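Local atomic coordinates of ABC transporter substrate-binding protein (Vibrio cholerae, PDB entry 3LKV), a protein that probably serves as the periplasmic substrate-binding component of an ABC transporter, and holds a phenylalanine in the cleft between its two lobes. Residues D122-K134 against L157-I170. Residues are numbered along the deposited sequence; the frame is centred on the assembly and turned at random.
With PHE (phenylalanine), chain B.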
loop_
_atom_site.group_PDB
_atom_site.type_symbol
_atom_site.label_atom_id
_atom_site.label_comp_id
_atom_site.label_asym_id
_atom_site.label_seq_id
_atom_site.Cartn_x
_atom_site.Cartn_y
_atom_site.Cartn_z
ATOM N N ASP A 122 -12.229 -17.333 -13.650
ATOM C CA ASP A 122 -12.102 -18.323 -12.516
ATOM C C ASP A 122 -13.293 -19.275 -12.456
ATOM O O ASP A 122 -13.827 -19.560 -11.383
ATOM C CB ASP A 122 -11.910 -17.668 -11.141
ATOM C CG ASP A 122 -13.122 -16.842 -10.694
ATOM O OD1 ASP A 122 -13.804 -16.338 -11.590
ATOM O OD2 ASP A 122 -13.391 -16.683 -9.462
ATOM N N LEU A 123 -13.699 -19.756 -13.630
ATOM C CA LEU A 123 -14.868 -20.612 -13.762
ATOM C C LEU A 123 -14.712 -21.819 -12.846
ATOM O O LEU A 123 -13.747 -22.489 -12.975
ATOM C CB LEU A 123 -15.036 -21.082 -15.197
ATOM C CG LEU A 123 -16.187 -22.096 -15.369
ATOM C CD1 LEU A 123 -17.503 -21.452 -14.946
ATOM C CD2 LEU A 123 -16.284 -22.633 -16.809
ATOM N N SER A 124 -15.623 -22.027 -11.879
ATOM C CA SER A 124 -15.534 -23.138 -10.939
ATOM C C SER A 124 -15.816 -24.470 -11.614
ATOM O O SER A 124 -16.706 -24.559 -12.408
ATOM C CB SER A 124 -16.601 -22.966 -9.885
ATOM O OG SER A 124 -16.357 -21.818 -9.127
ATOM N N PRO A 125 -15.073 -25.518 -11.274
ATOM C CA PRO A 125 -15.462 -26.857 -11.739
ATOM C C PRO A 125 -16.586 -27.423 -10.845
ATOM O O PRO A 125 -16.357 -28.234 -9.920
ATOM C CB PRO A 125 -14.168 -27.665 -11.561
ATOM C CG PRO A 125 -13.524 -27.017 -10.324
ATOM C CD PRO A 125 -13.983 -25.566 -10.273
ATOM N N VAL A 126 -17.802 -26.987 -11.115
ATOM C CA VAL A 126 -18.939 -27.330 -10.258
ATOM C C VAL A 126 -19.139 -28.883 -10.177
ATOM O O VAL A 126 -19.326 -29.432 -9.097
ATOM C CB VAL A 126 -20.198 -26.579 -10.761
ATOM C CG1 VAL A 126 -21.499 -27.019 -10.031
ATOM C CG2 VAL A 126 -19.941 -25.066 -10.673
ATOM N N GLU A 127 -19.099 -29.562 -11.326
ATOM C CA GLU A 127 -19.236 -31.027 -11.379
ATOM C C GLU A 127 -18.246 -31.706 -10.433
ATOM O O GLU A 127 -18.581 -32.587 -9.630
ATOM C CB GLU A 127 -19.017 -31.532 -12.819
ATOM C CG GLU A 127 -18.925 -33.101 -13.005
ATOM C CD GLU A 127 -20.218 -33.857 -12.679
ATOM O OE1 GLU A 127 -20.149 -35.118 -12.585
ATOM O OE2 GLU A 127 -21.296 -33.213 -12.511
ATOM N N GLN A 128 -17.015 -31.262 -10.506
ATOM C CA GLN A 128 -16.004 -31.794 -9.624
ATOM C C GLN A 128 -16.335 -31.489 -8.140
ATOM O O GLN A 128 -16.134 -32.335 -7.269
ATOM C CB GLN A 128 -14.653 -31.259 -10.081
ATOM C CG GLN A 128 -13.451 -31.908 -9.525
ATOM C CD GLN A 128 -12.130 -31.289 -10.058
ATOM O OE1 GLN A 128 -12.120 -30.433 -10.954
ATOM N NE2 GLN A 128 -11.019 -31.749 -9.502
ATOM N N HIS A 129 -16.902 -30.326 -7.849
ATOM C CA HIS A 129 -17.292 -30.027 -6.481
ATOM C C HIS A 129 -18.431 -30.957 -5.979
ATOM O O HIS A 129 -18.428 -31.373 -4.835
ATOM C CB HIS A 129 -17.750 -28.563 -6.325
ATOM C CG HIS A 129 -16.650 -27.559 -6.478
ATOM N ND1 HIS A 129 -16.896 -26.223 -6.675
ATOM C CD2 HIS A 129 -15.302 -27.693 -6.453
ATOM C CE1 HIS A 129 -15.747 -25.572 -6.771
ATOM N NE2 HIS A 129 -14.761 -26.440 -6.635
ATOM N N VAL A 130 -19.410 -31.241 -6.825
ATOM C CA VAL A 130 -20.485 -32.128 -6.431
ATOM C C VAL A 130 -19.957 -33.534 -6.158
ATOM O O VAL A 130 -20.364 -34.192 -5.163
ATOM C CB VAL A 130 -21.543 -32.189 -7.517
ATOM C CG1 VAL A 130 -22.583 -33.315 -7.231
ATOM C CG2 VAL A 130 -22.190 -30.787 -7.656
ATOM N N GLU A 131 -19.076 -34.000 -7.041
ATOM C CA GLU A 131 -18.500 -35.334 -6.896
ATOM C C GLU A 131 -17.693 -35.337 -5.622
ATOM O O GLU A 131 -17.739 -36.298 -4.874
ATOM C CB GLU A 131 -17.691 -35.800 -8.141
ATOM C CG GLU A 131 -18.656 -36.065 -9.354
ATOM C CD GLU A 131 -18.011 -36.362 -10.756
ATOM O OE1 GLU A 131 -17.005 -35.709 -11.161
ATOM O OE2 GLU A 131 -18.596 -37.227 -11.483
ATOM N N LEU A 132 -17.057 -34.222 -5.300
ATOM C CA LEU A 132 -16.272 -34.167 -4.080
ATOM C C LEU A 132 -17.154 -34.141 -2.811
ATOM O O LEU A 132 -16.831 -34.822 -1.821
ATOM C CB LEU A 132 -15.302 -33.012 -4.153
ATOM C CG LEU A 132 -14.294 -32.804 -3.033
ATOM C CD1 LEU A 132 -13.529 -34.085 -2.687
ATOM C CD2 LEU A 132 -13.320 -31.692 -3.462
ATOM N N ILE A 133 -18.277 -33.421 -2.858
ATOM C CA ILE A 133 -19.236 -33.390 -1.765
ATOM C C ILE A 133 -19.775 -34.801 -1.519
ATOM O O ILE A 133 -19.873 -35.232 -0.386
ATOM C CB ILE A 133 -20.411 -32.412 -2.040
ATOM C CG1 ILE A 133 -19.958 -30.945 -1.932
ATOM C CG2 ILE A 133 -21.533 -32.597 -1.055
ATOM C CD1 ILE A 133 -20.991 -29.891 -2.600
ATOM N N LYS A 134 -20.076 -35.523 -2.592
ATOM C CA LYS A 134 -20.564 -36.911 -2.494
ATOM C C LYS A 134 -19.512 -37.872 -1.913
ATOM O O LYS A 134 -19.837 -38.828 -1.221
ATOM C CB LYS A 134 -21.051 -37.412 -3.861
ATOM C CG LYS A 134 -21.943 -38.715 -3.838
ATOM C CD LYS A 134 -22.912 -38.805 -5.104
ATOM C CE LYS A 134 -23.066 -40.255 -5.730
ATOM N NZ LYS A 134 -22.778 -40.233 -7.245
ATOM N N LEU A 157 -23.143 -20.029 -12.543
ATOM C CA LEU A 157 -22.833 -21.152 -11.699
ATOM C C LEU A 157 -24.069 -21.999 -11.333
ATOM O O LEU A 157 -23.975 -23.228 -11.314
ATOM C CB LEU A 157 -22.079 -20.736 -10.434
ATOM C CG LEU A 157 -20.660 -20.161 -10.635
ATOM C CD1 LEU A 157 -20.266 -19.349 -9.391
ATOM C CD2 LEU A 157 -19.622 -21.240 -10.937
HETATM N N MSE A 158 -25.204 -21.368 -11.055
HETATM C CA MSE A 158 -26.442 -22.109 -10.768
HETATM C C MSE A 158 -26.851 -22.995 -11.969
HETATM O O MSE A 158 -27.373 -24.088 -11.770
HETATM C CB MSE A 158 -27.597 -21.175 -10.366
HETATM C CG MSE A 158 -27.361 -20.487 -9.031
HETATM SE SE MSE A 158 -27.229 -21.856 -7.587
HETATM C CE MSE A 158 -29.006 -22.665 -7.948
ATOM N N GLU A 159 -26.611 -22.555 -13.208
ATOM C CA GLU A 159 -26.967 -23.407 -14.331
ATOM C C GLU A 159 -26.080 -24.642 -14.300
ATOM O O GLU A 159 -26.534 -25.726 -14.594
ATOM C CB GLU A 159 -26.782 -22.703 -15.655
ATOM C CG GLU A 159 -27.974 -21.850 -16.073
ATOM C CD GLU A 159 -27.698 -21.027 -17.342
ATOM O OE1 GLU A 159 -26.904 -21.497 -18.185
ATOM O OE2 GLU A 159 -28.266 -19.914 -17.480
ATOM N N LEU A 160 -24.812 -24.488 -13.942
ATOM C CA LEU A 160 -23.929 -25.646 -13.872
ATOM C C LEU A 160 -24.287 -26.537 -12.681
ATOM O O LEU A 160 -24.207 -27.768 -12.763
ATOM C CB LEU A 160 -22.467 -25.243 -13.775
ATOM C CG LEU A 160 -21.862 -24.654 -15.061
ATOM C CD1 LEU A 160 -20.506 -24.009 -14.703
ATOM C CD2 LEU A 160 -21.680 -25.706 -16.205
ATOM N N LEU A 161 -24.633 -25.919 -11.558
ATOM C CA LEU A 161 -24.952 -26.689 -10.381
ATOM C C LEU A 161 -26.255 -27.510 -10.631
ATOM O O LEU A 161 -26.297 -28.695 -10.271
ATOM C CB LEU A 161 -25.056 -25.783 -9.170
ATOM C CG LEU A 161 -25.340 -26.447 -7.831
ATOM C CD1 LEU A 161 -24.310 -27.507 -7.471
ATOM C CD2 LEU A 161 -25.426 -25.366 -6.744
ATOM N N LYS A 162 -27.262 -26.908 -11.289
ATOM C CA LYS A 162 -28.551 -27.573 -11.532
ATOM C C LYS A 162 -28.410 -28.804 -12.427
ATOM O O LYS A 162 -29.006 -29.840 -12.138
ATOM C CB LYS A 162 -29.594 -26.611 -12.121
ATOM C CG LYS A 162 -30.211 -25.570 -11.078
ATOM C CD LYS A 162 -31.160 -24.504 -11.779
ATOM C CE LYS A 162 -31.387 -23.168 -10.995
ATOM N NZ LYS A 162 -32.523 -23.169 -9.939
ATOM N N LEU A 163 -27.599 -28.699 -13.475
ATOM C CA LEU A 163 -27.287 -29.848 -14.318
ATOM C C LEU A 163 -26.513 -30.931 -13.563
ATOM O O LEU A 163 -26.753 -32.120 -13.726
ATOM C CB LEU A 163 -26.500 -29.436 -15.573
ATOM C CG LEU A 163 -27.210 -28.469 -16.580
ATOM C CD1 LEU A 163 -26.214 -28.006 -17.724
ATOM C CD2 LEU A 163 -28.571 -29.011 -17.193
ATOM N N SER A 164 -25.557 -30.535 -12.749
ATOM C CA SER A 164 -24.763 -31.534 -12.056
ATOM C C SER A 164 -25.499 -32.203 -10.867
ATOM O O SER A 164 -25.331 -33.407 -10.626
ATOM C CB SER A 164 -23.432 -30.949 -11.624
ATOM O OG SER A 164 -22.796 -31.901 -10.815
ATOM N N ALA A 165 -26.320 -31.442 -10.151
ATOM C CA ALA A 165 -27.177 -32.014 -9.081
ATOM C C ALA A 165 -28.104 -33.076 -9.659
ATOM O O ALA A 165 -28.139 -34.209 -9.161
ATOM C CB ALA A 165 -27.990 -30.948 -8.404
ATOM N N ALA A 166 -28.814 -32.717 -10.731
ATOM C CA ALA A 166 -29.697 -33.657 -11.444
ATOM C C ALA A 166 -28.949 -34.903 -11.981
ATOM O O ALA A 166 -29.408 -36.025 -11.782
ATOM C CB ALA A 166 -30.447 -32.947 -12.594
ATOM N N LYS A 167 -27.807 -34.714 -12.643
ATOM C CA LYS A 167 -26.986 -35.858 -13.081
ATOM C C LYS A 167 -26.653 -36.850 -11.945
ATOM O O LYS A 167 -26.592 -38.043 -12.180
ATOM C CB LYS A 167 -25.676 -35.388 -13.727
ATOM C CG LYS A 167 -24.615 -36.478 -13.834
ATOM C CD LYS A 167 -23.328 -36.052 -14.569
ATOM C CE LYS A 167 -22.419 -37.278 -14.795
ATOM N NZ LYS A 167 -21.041 -36.834 -15.076
ATOM N N HIS A 168 -26.431 -36.356 -10.730
ATOM C CA HIS A 168 -26.054 -37.207 -9.605
ATOM C C HIS A 168 -27.207 -37.571 -8.660
ATOM O O HIS A 168 -26.990 -38.139 -7.590
ATOM C CB HIS A 168 -24.857 -36.583 -8.852
ATOM C CG HIS A 168 -23.554 -36.761 -9.581
ATOM N ND1 HIS A 168 -22.661 -37.768 -9.281
ATOM C CD2 HIS A 168 -23.030 -36.096 -10.639
ATOM C CE1 HIS A 168 -21.633 -37.703 -10.112
ATOM N NE2 HIS A 168 -21.835 -36.700 -10.950
ATOM N N GLY A 169 -28.427 -37.272 -9.068
ATOM C CA GLY A 169 -29.598 -37.568 -8.247
ATOM C C GLY A 169 -29.715 -36.802 -6.934
ATOM O O GLY A 169 -30.314 -37.287 -5.995
ATOM N N ILE A 170 -29.168 -35.596 -6.876
ATOM C CA ILE A 170 -29.131 -34.788 -5.664
ATOM C C ILE A 170 -30.111 -33.632 -5.823
ATOM O O ILE A 170 -30.101 -32.916 -6.826
ATOM C CB ILE A 170 -27.686 -34.253 -5.403
ATOM C CG1 ILE A 170 -26.773 -35.414 -4.993
ATOM C CG2 ILE A 170 -27.644 -33.171 -4.337
ATOM C CD1 ILE A 170 -25.308 -35.055 -5.100
HETATM N N PHE B . -15.648 -15.101 -9.825
HETATM C CA PHE B . -16.420 -14.058 -9.038
HETATM C C PHE B . -17.074 -13.066 -10.038
HETATM O O PHE B . -17.200 -13.453 -11.237
HETATM C CB PHE B . -15.541 -13.359 -7.990
HETATM C CG PHE B . -15.287 -14.213 -6.750
HETATM C CD1 PHE B . -16.314 -14.433 -5.815
HETATM C CD2 PHE B . -14.063 -14.805 -6.529
HETATM C CE1 PHE B . -16.114 -15.217 -4.724
HETATM C CE2 PHE B . -13.849 -15.583 -5.432
HETATM C CZ PHE B . -14.856 -15.813 -4.518
HETATM O OXT PHE B . -17.509 -11.938 -9.716
#
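Two helices on one side of a mixed, mostly parallel sheet, in one lobe of a periplasmic binding protein fold, meet where Val126 and Val130 pack against Leu161; the axes of 126-134 and 157-167 pass 9.2 Å apart at -44°. The short side chain of Val126 suits so near an approach: its CG1 lies 3.5 Å from Leu161 CA, while CG2 meets Leu157 CD2. Val130 CG1 reaches Ile170 CD1 tip to tip. Small Ser164 lets the backbones close in, and its OG donates to Glu127 OE2 (2.6 Å). A bend at chi2 (65°) turns the carboxylate toward the last turn of helix 157-167 and the residue after it; OE1 accepts from His168 NE2 (2.8 Å, 151°) and, through the opposite face, from Lys167 NZ in a salt bridge. Glu131 OE2 lies 2.8 Å from Glu127 OE1, two acceptors that lysine and histidine probably help to offset. Lys134 NZ, in the ring plane, donates to His168 ND1 (3.2 Å), fixing the imidazole's rotation. Gly169 ends the helix in a Schellman motif. Asp122 OD2, just before helix 126-134, accepts from the ligand's N (2.8 Å). Beneath, Leu161 touches strands 142-147 and 171-176, while Val126 rests on Tyr198 of strand 196-199.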